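Local structure of broad specificity aminotransferase (Leishmania mexicana, 4WB0) at residues Gln66-Met71 / Gly303-His308; Gln84-Glu89 / Leu309-Asn314; Ala90-Met93 / Thr98-Leu101. The protein transfers amino groups with broad substrate specificity using pyridoxal 5'-phosphate, probably including transfer from L-aspartate to 2-oxoglutarate. All coordinates share one frame; numbering follows the deposited sequence.

Contact 1: Gln66-Met71 / Gly303-His308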
loop_
_atom_site.group_PDB
_atom_site.type_symbol
_atom_site.label_atom_id
_atom_site.label_comp_id
_atom_site.label_asym_id
_atom_site.label_seq_id
_atom_site.Cartn_x
_atom_site.Cartn_y
_atom_site.Cartn_z
ATOM N N GLN A 66 14.969 18.504 -2.457
ATOM C CA GLN A 66 15.857 19.074 -3.497
ATOM C C GLN A 66 17.026 18.159 -3.779
ATOM O O GLN A 66 17.355 17.957 -4.941
ATOM C CB GLN A 66 16.372 20.455 -3.108
ATOM C CG GLN A 66 17.160 21.148 -4.282
ATOM C CD GLN A 66 16.247 21.442 -5.469
ATOM O OE1 GLN A 66 15.154 22.025 -5.298
ATOM N NE2 GLN A 66 16.658 21.008 -6.671
ATOM N N LEU A 67 17.656 17.596 -2.748
ATOM C CA LEU A 67 18.719 16.586 -2.973
ATOM C C LEU A 67 18.262 15.457 -3.851
ATOM O O LEU A 67 18.945 15.067 -4.775
ATOM C CB LEU A 67 19.238 16.009 -1.667
ATOM C CG LEU A 67 20.033 17.001 -0.861
ATOM C CD1 LEU A 67 20.190 16.436 0.563
ATOM C CD2 LEU A 67 21.413 17.357 -1.449
ATOM N N LEU A 68 17.083 14.955 -3.573
ATOM C CA LEU A 68 16.624 13.779 -4.229
ATOM C C LEU A 68 16.341 14.144 -5.693
ATOM O O LEU A 68 16.642 13.388 -6.609
ATOM C CB LEU A 68 15.400 13.251 -3.502
ATOM C CG LEU A 68 14.767 12.027 -4.111
ATOM C CD1 LEU A 68 15.838 10.871 -4.171
ATOM C CD2 LEU A 68 13.507 11.642 -3.259
ATOM N N LEU A 69 15.776 15.318 -5.906
ATOM C CA LEU A 69 15.381 15.694 -7.264
ATOM C C LEU A 69 16.639 15.810 -8.128
ATOM O O LEU A 69 16.669 15.284 -9.248
ATOM C CB LEU A 69 14.568 16.980 -7.253
ATOM C CG LEU A 69 14.203 17.537 -8.634
ATOM C CD1 LEU A 69 13.273 16.584 -9.296
ATOM C CD2 LEU A 69 13.523 18.860 -8.504
ATOM N N ASP A 70 17.684 16.438 -7.583
ATOM C CA ASP A 70 18.976 16.633 -8.285
ATOM C C ASP A 70 19.707 15.302 -8.605
ATOM O O ASP A 70 20.456 15.206 -9.576
ATOM C CB ASP A 70 19.897 17.538 -7.463
ATOM C CG ASP A 70 19.433 19.013 -7.438
ATOM O OD1 ASP A 70 18.714 19.432 -8.360
ATOM O OD2 ASP A 70 19.804 19.763 -6.505
ATOM N N MET A 71 19.502 14.273 -7.811
ATOM C CA MET A 71 20.103 12.984 -8.093
ATOM C C MET A 71 19.569 12.227 -9.311
ATOM O O MET A 71 20.262 11.374 -9.823
ATOM C CB MET A 71 19.932 12.056 -6.917
ATOM C CG MET A 71 20.677 12.482 -5.692
ATOM S SD MET A 71 20.122 11.392 -4.360
ATOM C CE MET A 71 20.817 12.322 -3.030
ATOM N N GLY A 303 8.845 8.338 -0.357
ATOM C CA GLY A 303 9.004 8.548 1.058
ATOM C C GLY A 303 10.229 7.838 1.670
ATOM O O GLY A 303 10.930 8.352 2.552
ATOM N N ALA A 304 10.490 6.623 1.214
ATOM C CA ALA A 304 11.641 5.916 1.720
ATOM C C ALA A 304 12.935 6.560 1.235
ATOM O O ALA A 304 13.925 6.541 1.945
ATOM C CB ALA A 304 11.593 4.508 1.295
ATOM N N ARG A 305 12.946 7.039 0.004
ATOM C CA ARG A 305 14.158 7.741 -0.517
ATOM C C ARG A 305 14.438 9.013 0.267
ATOM O O ARG A 305 15.575 9.275 0.696
ATOM C CB ARG A 305 13.978 8.043 -1.978
ATOM C CG ARG A 305 14.108 6.787 -2.862
ATOM C CD ARG A 305 13.849 7.119 -4.301
ATOM N NE ARG A 305 14.198 5.963 -5.140
ATOM C CZ ARG A 305 13.867 5.879 -6.426
ATOM N NH1 ARG A 305 13.148 6.850 -6.997
ATOM N NH2 ARG A 305 14.245 4.837 -7.145
ATOM N N LEU A 306 13.392 9.798 0.541
ATOM C CA LEU A 306 13.572 10.980 1.350
ATOM C C LEU A 306 14.104 10.638 2.763
ATOM O O LEU A 306 15.047 11.314 3.299
ATOM C CB LEU A 306 12.270 11.802 1.521
ATOM C CG LEU A 306 11.677 12.444 0.309
ATOM C CD1 LEU A 306 10.280 13.065 0.716
ATOM C CD2 LEU A 306 12.607 13.545 -0.239
ATOM N N ALA A 307 13.467 9.669 3.400
ATOM C CA ALA A 307 13.891 9.294 4.738
ATOM C C ALA A 307 15.265 8.700 4.765
ATOM O O ALA A 307 16.034 8.944 5.738
ATOM C CB ALA A 307 12.917 8.304 5.399
ATOM N N HIS A 308 15.638 7.983 3.708
ATOM C CA HIS A 308 17.001 7.437 3.730
ATOM C C HIS A 308 18.034 8.580 3.731
ATOM O O HIS A 308 19.057 8.526 4.434
ATOM C CB HIS A 308 17.274 6.489 2.546
ATOM C CG HIS A 308 18.730 6.270 2.320
ATOM N ND1 HIS A 308 19.438 6.947 1.343
ATOM C CD2 HIS A 308 19.635 5.533 3.015
ATOM C CE1 HIS A 308 20.716 6.621 1.447
ATOM N NE2 HIS A 308 20.852 5.761 2.448
#
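This is helix-to-helix packing in a class I aminotransferase: L68 of helix 59-71 meets R305 and L306 of helix 301-312. The two backbones come nearest at L68 and L306, whose CA atoms are 6.9 Å apart. L68 supplies the whole first-helix side. Its CG is anti to the backbone N (chi1 178°), which carries both methyls out to the second helix. CD2 does most of the touching. It lies 3.7 Å from L306 CD2 and 3.8 Å from R305 CB. CD1 of L68 is the second methyl on the same arginine carbon, at 4.0 Å from R305 CB. L68 crosses both partners at about a right angle: its methyls meet a methyl of L306 but the CB of R305.

R305 offers its root, not its charge. Beyond CB the chain runs extended away from L68, and NH1 bonds to the carbonyl oxygen of N74. L73 touches both L68 and R305, and an aromatic side chain of the other subunit packs on L306, so the contact borders the dimer interface. The side-chain bond between Q66 and D70, within helix 59-71, lies off this contact.

The contact itself is purely apolar. All three touching residues are buried, yet only 147 Å² is buried between the segments. Van der Waals contact holds them here, while the guanidinium NH1 and NH2 find hydrogen-bond partners outside the two segments.

Contact 2: Gln84-Glu89 / Leu309-Asn314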
loop_
_atom_site.group_PDB
_atom_site.type_symbol
_atom_site.label_atom_id
_atom_site.label_comp_id
_atom_site.label_asym_id
_atom_site.label_seq_id
_atom_site.Cartn_x
_atom_site.Cartn_y
_atom_site.Cartn_z
ATOM N N GLN A 84 16.200 -0.806 -0.045
ATOM C CA GLN A 84 17.048 -1.350 0.989
ATOM C C GLN A 84 17.817 -0.294 1.757
ATOM O O GLN A 84 17.945 -0.452 2.947
ATOM C CB GLN A 84 18.037 -2.360 0.407
ATOM C CG GLN A 84 18.646 -3.315 1.458
ATOM C CD GLN A 84 17.549 -4.175 2.096
ATOM O OE1 GLN A 84 16.631 -4.646 1.419
ATOM N NE2 GLN A 84 17.607 -4.323 3.387
ATOM N N PRO A 85 18.293 0.795 1.084
ATOM C CA PRO A 85 19.056 1.779 1.879
ATOM C C PRO A 85 18.206 2.334 3.062
ATOM O O PRO A 85 18.703 2.523 4.153
ATOM C CB PRO A 85 19.403 2.890 0.854
ATOM C CG PRO A 85 19.448 2.165 -0.527
ATOM C CD PRO A 85 18.361 1.059 -0.368
ATOM N N PHE A 86 16.925 2.544 2.820
ATOM C CA PHE A 86 16.014 3.077 3.833
ATOM C C PHE A 86 15.776 2.020 4.923
ATOM O O PHE A 86 15.827 2.341 6.092
ATOM C CB PHE A 86 14.678 3.475 3.208
ATOM C CG PHE A 86 13.497 3.551 4.189
ATOM C CD1 PHE A 86 13.370 4.578 5.109
ATOM C CD2 PHE A 86 12.546 2.561 4.184
ATOM C CE1 PHE A 86 12.294 4.636 5.998
ATOM C CE2 PHE A 86 11.429 2.618 5.089
ATOM C CZ PHE A 86 11.308 3.622 5.964
ATOM N N ILE A 87 15.513 0.780 4.507
ATOM C CA ILE A 87 15.192 -0.253 5.463
ATOM C C ILE A 87 16.302 -0.414 6.471
ATOM O O ILE A 87 16.047 -0.360 7.684
ATOM C CB ILE A 87 14.906 -1.586 4.793
ATOM C CG1 ILE A 87 13.640 -1.507 3.937
ATOM C CG2 ILE A 87 14.673 -2.641 5.878
ATOM C CD1 ILE A 87 13.564 -2.715 2.979
ATOM N N ASP A 88 17.535 -0.547 6.002
ATOM C CA ASP A 88 18.691 -0.684 6.873
ATOM C C ASP A 88 18.855 0.470 7.840
ATOM O O ASP A 88 19.156 0.256 9.017
ATOM C CB ASP A 88 19.990 -0.846 6.041
ATOM C CG ASP A 88 20.046 -2.202 5.277
ATOM O OD1 ASP A 88 19.210 -3.121 5.530
ATOM O OD2 ASP A 88 20.936 -2.346 4.414
ATOM N N GLU A 89 18.785 1.707 7.352
ATOM C CA GLU A 89 18.898 2.837 8.246
ATOM C C GLU A 89 17.747 2.888 9.269
ATOM O O GLU A 89 17.925 3.304 10.405
ATOM C CB GLU A 89 18.922 4.123 7.433
ATOM C CG GLU A 89 20.212 4.289 6.609
ATOM C CD GLU A 89 21.467 4.659 7.417
ATOM O OE1 GLU A 89 22.548 4.771 6.761
ATOM O OE2 GLU A 89 21.422 4.845 8.669
ATOM N N LEU A 309 17.822 9.612 2.934
ATOM C CA LEU A 309 18.797 10.700 2.904
ATOM C C LEU A 309 18.953 11.374 4.266
ATOM O O LEU A 309 20.037 11.762 4.668
ATOM C CB LEU A 309 18.413 11.724 1.841
ATOM C CG LEU A 309 18.372 11.182 0.414
ATOM C CD1 LEU A 309 18.034 12.389 -0.419
ATOM C CD2 LEU A 309 19.720 10.592 -0.003
ATOM N N ILE A 310 17.834 11.537 4.960
ATOM C CA ILE A 310 17.831 12.205 6.230
ATOM C C ILE A 310 18.474 11.313 7.305
ATOM O O ILE A 310 19.252 11.801 8.106
ATOM C CB ILE A 310 16.413 12.579 6.624
ATOM C CG1 ILE A 310 15.900 13.676 5.653
ATOM C CG2 ILE A 310 16.371 13.077 8.039
ATOM C CD1 ILE A 310 14.385 13.849 5.683
ATOM N N LEU A 311 18.202 10.008 7.288
ATOM C CA LEU A 311 18.822 9.101 8.263
ATOM C C LEU A 311 20.298 8.925 8.026
ATOM O O LEU A 311 21.095 8.823 8.959
ATOM C CB LEU A 311 18.134 7.735 8.215
ATOM C CG LEU A 311 16.678 7.746 8.687
ATOM C CD1 LEU A 311 15.932 6.483 8.179
ATOM C CD2 LEU A 311 16.664 7.815 10.153
ATOM N N SER A 312 20.668 8.876 6.764
ATOM C CA SER A 312 22.013 8.436 6.410
ATOM C C SER A 312 23.035 9.573 6.440
ATOM O O SER A 312 24.170 9.372 6.861
ATOM C CB SER A 312 21.990 7.757 5.017
ATOM O OG SER A 312 23.321 7.587 4.504
ATOM N N ASN A 313 22.662 10.773 6.012
ATOM C CA ASN A 313 23.645 11.840 5.955
ATOM C C ASN A 313 23.907 12.436 7.319
ATOM O O ASN A 313 23.002 12.722 8.041
ATOM C CB ASN A 313 23.204 12.936 5.002
ATOM C CG ASN A 313 24.192 14.028 4.942
ATOM O OD1 ASN A 313 24.083 15.017 5.652
ATOM N ND2 ASN A 313 25.240 13.835 4.121
ATOM N N ASN A 314 25.160 12.601 7.708
ATOM C CA ASN A 314 25.381 12.964 9.092
ATOM C C ASN A 314 24.875 14.355 9.454
ATOM O O ASN A 314 24.400 14.550 10.572
ATOM C CB ASN A 314 26.859 12.829 9.457
ATOM C CG ASN A 314 27.096 11.664 10.398
ATOM O OD1 ASN A 314 27.509 11.864 11.541
ATOM N ND2 ASN A 314 26.776 10.439 9.947
HETATM O O HOH W 1 22.856 4.420 4.002
#
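The flat groups here are the F86 ring and the E89 carboxylate, which meet L311 and S312 in turn. The F86 ring touches L311 lightly and obliquely, with F86 CD1 4.4 Å from L311 CD1. A304 and A307 also pack on this ring, and the F257 ring meets it with planes at about 65°.

The carboxylate of E89 is covered on one face by the end of helix 301-312. S312 CA sits over that face, 3.9 Å from E89 CD. S312 CB is also on this side, 3.5 Å from E89 OE1. The glutamate gets there by a bend at chi2 (-74°), which folds the acid back over the serine. OE1 and the S312 hydroxyl are not directly bonded. A water joins them: it donates to E89 OE1 at 2.8 Å and has a weak bond to S312 OG at 3.2 Å. This water-bridged polar end contrasts with the apolar root of the glutamate. E89 CB packs at 3.8 Å from L311 CB and 3.9 Å from L311 CD1.

N313 is the first residue past this helix and the N-cap of the next. Its OD1 accepts from the backbone N of L316 in helix 314-344. R317 of that helix bonds to the carbonyl oxygen of L311 through NH1.

The contact thus joins helix 84-95 to the C-terminal turn of helix 301-312. Strand 104-110 packs against F86 and I87, while helix 59-71 packs against L309 and I310.

Contact 3: Ala90-Met93 / Thr98-Leu101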
loop_
_atom_site.group_PDB
_atom_site.type_symbol
_atom_site.label_atom_id
_atom_site.label_comp_id
_atom_site.label_asym_id
_atom_site.label_seq_id
_atom_site.Cartn_x
_atom_site.Cartn_y
_atom_site.Cartn_z
ATOM N N ALA A 90 16.546 2.545 8.842
ATOM C CA ALA A 90 15.391 2.622 9.696
ATOM C C ALA A 90 15.461 1.620 10.851
ATOM O O ALA A 90 15.138 1.972 12.008
ATOM C CB ALA A 90 14.133 2.433 8.879
ATOM N N VAL A 91 15.942 0.425 10.566
ATOM C CA VAL A 91 16.070 -0.595 11.597
ATOM C C VAL A 91 17.211 -0.197 12.559
ATOM O O VAL A 91 17.158 -0.397 13.776
ATOM C CB VAL A 91 16.337 -1.944 10.946
ATOM C CG1 VAL A 91 16.779 -2.932 11.985
ATOM C CG2 VAL A 91 15.100 -2.421 10.203
ATOM N N LYS A 92 18.243 0.404 11.992
ATOM C CA LYS A 92 19.331 0.884 12.810
ATOM C C LYS A 92 18.893 2.000 13.748
ATOM O O LYS A 92 19.415 2.113 14.854
ATOM C CB LYS A 92 20.507 1.350 11.929
ATOM C CG LYS A 92 21.492 0.211 11.664
ATOM C CD LYS A 92 22.159 0.272 10.277
ATOM C CE LYS A 92 23.009 1.518 10.111
ATOM N NZ LYS A 92 23.790 1.478 8.826
ATOM N N MET A 93 17.972 2.841 13.311
ATOM C CA MET A 93 17.469 3.937 14.172
ATOM C C MET A 93 16.774 3.401 15.429
ATOM O O MET A 93 16.926 3.943 16.517
ATOM C CB MET A 93 16.473 4.828 13.401
ATOM C CG MET A 93 15.895 6.037 14.209
ATOM S SD MET A 93 14.625 6.917 13.250
ATOM C CE MET A 93 13.269 5.790 13.436
ATOM N N THR A 98 24.433 -0.808 16.915
ATOM C CA THR A 98 24.954 -2.106 17.338
ATOM C C THR A 98 24.339 -3.244 16.512
ATOM O O THR A 98 25.025 -4.208 16.165
ATOM C CB THR A 98 24.684 -2.363 18.864
ATOM O OG1 THR A 98 23.347 -2.864 19.081
ATOM C CG2 THR A 98 24.898 -1.085 19.659
ATOM N N VAL A 99 23.055 -3.094 16.180
ATOM C CA VAL A 99 22.219 -4.177 15.641
ATOM C C VAL A 99 22.843 -4.950 14.481
ATOM O O VAL A 99 23.506 -4.373 13.593
ATOM C CB VAL A 99 20.850 -3.617 15.177
ATOM C CG1 VAL A 99 20.993 -2.768 13.874
ATOM C CG2 VAL A 99 19.815 -4.770 15.049
ATOM N N GLU A 100 22.647 -6.261 14.485
ATOM C CA GLU A 100 23.160 -7.072 13.385
ATOM C C GLU A 100 22.087 -7.277 12.328
ATOM O O GLU A 100 21.190 -8.104 12.472
ATOM C CB GLU A 100 23.697 -8.403 13.905
ATOM C CG GLU A 100 24.936 -8.215 14.749
ATOM C CD GLU A 100 25.653 -9.510 15.012
ATOM O OE1 GLU A 100 25.856 -9.842 16.199
ATOM O OE2 GLU A 100 26.016 -10.194 14.030
ATOM N N LEU A 101 22.163 -6.480 11.269
ATOM C CA LEU A 101 21.169 -6.529 10.212
ATOM C C LEU A 101 21.012 -7.959 9.668
ATOM O O LEU A 101 19.942 -8.346 9.160
ATOM C CB LEU A 101 21.554 -5.565 9.102
ATOM C CG LEU A 101 21.420 -4.070 9.483
ATOM C CD1 LEU A 101 21.882 -3.197 8.323
ATOM C CD2 LEU A 101 20.008 -3.682 9.876
#
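V91 and K92 of helix 84-95 pack against V99 and L101, in the loop that connects helix 84-95 to strand 104-110 of the aminotransferase fold. The chain leaves the helix, doubles back along it, and then enters strand 104-110, an outer strand of the main mixed sheet within this chain. Only four residues separate the two segments.

The tightly packed part is V91 against L101. V91 is buried, and L104 and A106 of strand 104-110 also touch it. The L101 and V91 side chains slide past each other in opposite directions, and L101 CD2 comes 3.9 Å from V91 CG1.

The looser side is toward solvent, where K92 and L101 are both partly exposed. The shortest distance of the contact is nevertheless here, K92 CG to V99 CG1 at 3.7 Å. V99 holds that methyl between its backbone N and carbonyl carbon (chi1 72°), and the two side chains cross at about a right angle. V99 also touches L104.

Two backbone carbonyls of the helix segment have side-chain partners: A90 O accepts from Q255 NE2, and M93 O from R242 NH2. The loop side has no such bonds to the helix segment and relies on apolar contact.

The K92 chain bends at chi2 and chi3, and only its aliphatic part is used: CD lies 4.0 Å from L101 CD1, the other methyl of the leucine fork.

Contacts 1 and 2 share helix 301-312, and contacts 2 and 3 share helix 84-95. Contact 2 is therefore the middle of the row. Its centre is 10 Å from that of contact 1 and 11 Å from that of contact 3. Contacts 1 and 3 are 21 Å apart between centres, and their nearest atoms are about 7 Å apart. Contacts 1 and 2 touch where H308 CD2 lies 3.4 Å from P85 O. Contacts 2 and 3 touch where D88 CG lies 3.7 Å from L101 CD1, and again where L311 CD2 lies 3.8 Å from M93 SD. None of the three contacts includes the cofactor; they are structural packing.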